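Local coordinates for FrnE protein (Deinococcus radiodurans, PDB 5CNW), which probably acts as a thiol-disulfide oxidoreductase of the DsbA-like thioredoxin family, at residues D19-W24 against R134-E139. Numbering follows the deposited sequence.
Sequences DIACPW and RAYMSE
Ala21 and Pro23 lie beside Tyr136 and Met137, the last turn of helix 125-137 meeting the loop into helix 23-38 with CA atoms 6.8 Å apart for Ala21 and Tyr136. No direct hydrogen bond joins the segments; the contact consists of van der Waals packing, a CH-pi contact and one bridging water. Ala21 sits over one face of the Tyr136 ring, its CA 3.8 Å from the ring centroid and 19° off the normal, which meets the geometry of a CH-pi contact. Ala21 CB rests against Tyr136 CZ and OH. With CG of Tyr136 anti to the backbone N (chi1 -172°), the ring extends along the loop and its hydroxyl passes Ala21. There a water bonds to Tyr136 OH at 2.6 Å. The same water donates to Ala21 O, a polar link beside the CH-pi contact. At the other end of the ring, Ile20 CG2 packs on Tyr136 CB at 3.7 Å. Trimmed to an alanine, position Tyr136 would lose the ring face against Ala21 and the hydroxyl, and the water is likely to keep only its bond to Ala21 O of the two described. Met137, its chain bent at chi2 and chi3, brings its methyl against backbone oxygens of the loop: CE is 3.3 Å from Ile20 O and also near Cys22 O. Its SD lies 4.0 Å from Pro23 CD. Cys22, the N-cap of helix 23-38, forms the disulfide with Cys25 in the thioredoxin-type CxxC motif. Met137 meets the backbone of Cys22, whose CB points away, and no charged group crosses between the segments, consistent with apolar packing of a DsbA-like helical region against the CxxC loop.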
# COMPACT_ATOMS: atom_id res chain seq x y z
N ASP A 19 0.37 -5.10 0.40
CA ASP A 19 -0.20 -6.12 -0.49
C ASP A 19 -1.69 -5.86 -0.67
O ASP A 19 -2.35 -5.29 0.21
CB ASP A 19 0.00 -7.53 0.08
CG ASP A 19 -0.14 -8.63 -0.98
OD1 ASP A 19 -0.42 -8.33 -2.16
OD2 ASP A 19 0.04 -9.81 -0.61
N ILE A 20 -2.20 -6.25 -1.83
CA ILE A 20 -3.64 -6.21 -2.09
C ILE A 20 -4.40 -7.18 -1.18
O ILE A 20 -5.51 -6.89 -0.72
CB ILE A 20 -3.93 -6.52 -3.56
CG1 ILE A 20 -3.43 -5.38 -4.46
CG2 ILE A 20 -5.43 -6.75 -3.79
CD1 ILE A 20 -2.30 -5.75 -5.36
N ALA A 21 -3.78 -8.33 -0.89
CA ALA A 21 -4.39 -9.37 -0.07
C ALA A 21 -4.25 -9.13 1.43
O ALA A 21 -4.15 -10.06 2.21
CB ALA A 21 -3.79 -10.74 -0.42
N CYS A 22 -4.25 -7.87 1.84
CA CYS A 22 -3.84 -7.51 3.19
C CYS A 22 -4.88 -6.58 3.82
O CYS A 22 -4.88 -5.39 3.54
CB CYS A 22 -2.46 -6.85 3.12
SG CYS A 22 -1.87 -6.07 4.59
N PRO A 23 -5.79 -7.13 4.64
CA PRO A 23 -6.83 -6.28 5.25
C PRO A 23 -6.26 -5.16 6.12
O PRO A 23 -6.84 -4.07 6.16
CB PRO A 23 -7.65 -7.27 6.09
CG PRO A 23 -6.95 -8.61 5.99
CD PRO A 23 -6.09 -8.56 4.77
N TRP A 24 -5.15 -5.40 6.79
CA TRP A 24 -4.56 -4.36 7.62
C TRP A 24 -3.95 -3.26 6.76
O TRP A 24 -3.83 -2.10 7.19
CB TRP A 24 -3.53 -4.95 8.59
CG TRP A 24 -4.19 -5.56 9.78
CD1 TRP A 24 -4.27 -6.88 10.09
CD2 TRP A 24 -4.92 -4.86 10.80
NE1 TRP A 24 -4.97 -7.06 11.25
CE2 TRP A 24 -5.38 -5.83 11.71
CE3 TRP A 24 -5.20 -3.51 11.04
CZ2 TRP A 24 -6.12 -5.50 12.84
CZ3 TRP A 24 -5.93 -3.18 12.17
CH2 TRP A 24 -6.38 -4.17 13.05
N ARG A 134 -10.36 -2.58 -2.82
CA ARG A 134 -11.81 -2.69 -2.74
C ARG A 134 -12.28 -3.97 -3.42
O ARG A 134 -13.13 -4.70 -2.89
CB ARG A 134 -12.49 -1.48 -3.38
CG ARG A 134 -13.99 -1.65 -3.53
CD ARG A 134 -14.64 -0.48 -4.22
NE ARG A 134 -14.61 0.68 -3.35
CZ ARG A 134 -15.50 0.90 -2.38
NH1 ARG A 134 -16.48 0.03 -2.16
NH2 ARG A 134 -15.39 1.99 -1.64
N ALA A 135 -11.73 -4.22 -4.60
CA ALA A 135 -12.10 -5.39 -5.37
C ALA A 135 -11.84 -6.68 -4.59
O ALA A 135 -12.63 -7.62 -4.60
CB ALA A 135 -11.34 -5.40 -6.71
N TYR A 136 -10.70 -6.72 -3.92
CA TYR A 136 -10.31 -7.89 -3.15
C TYR A 136 -11.10 -8.04 -1.86
O TYR A 136 -11.66 -9.09 -1.59
CB TYR A 136 -8.81 -7.81 -2.83
CG TYR A 136 -8.25 -9.08 -2.20
CD1 TYR A 136 -8.41 -9.33 -0.83
CD2 TYR A 136 -7.57 -10.01 -2.97
CE1 TYR A 136 -7.91 -10.49 -0.25
CE2 TYR A 136 -7.06 -11.17 -2.39
CZ TYR A 136 -7.24 -11.40 -1.03
OH TYR A 136 -6.74 -12.55 -0.47
N MET A 137 -11.14 -6.97 -1.06
CA MET A 137 -11.64 -7.07 0.32
C MET A 137 -13.15 -6.97 0.44
O MET A 137 -13.73 -7.50 1.38
CB MET A 137 -11.01 -5.96 1.17
CG MET A 137 -10.46 -6.47 2.49
SD MET A 137 -9.03 -7.55 2.30
CE MET A 137 -7.84 -6.45 1.56
N SER A 138 -13.78 -6.28 -0.52
CA SER A 138 -15.19 -5.93 -0.42
C SER A 138 -16.05 -6.58 -1.51
O SER A 138 -17.21 -6.88 -1.27
CB SER A 138 -15.36 -4.42 -0.51
OG SER A 138 -14.67 -3.79 0.55
N GLU A 139 -15.49 -6.79 -2.70
CA GLU A 139 -16.33 -7.12 -3.86
C GLU A 139 -16.17 -8.55 -4.34
O GLU A 139 -16.78 -8.94 -5.34
CB GLU A 139 -16.04 -6.16 -5.02
CG GLU A 139 -16.43 -4.71 -4.75
CD GLU A 139 -15.92 -3.75 -5.82
OE1 GLU A 139 -15.00 -4.11 -6.58
OE2 GLU A 139 -16.43 -2.62 -5.88
O HOH W 1 -6.22 -12.53 2.07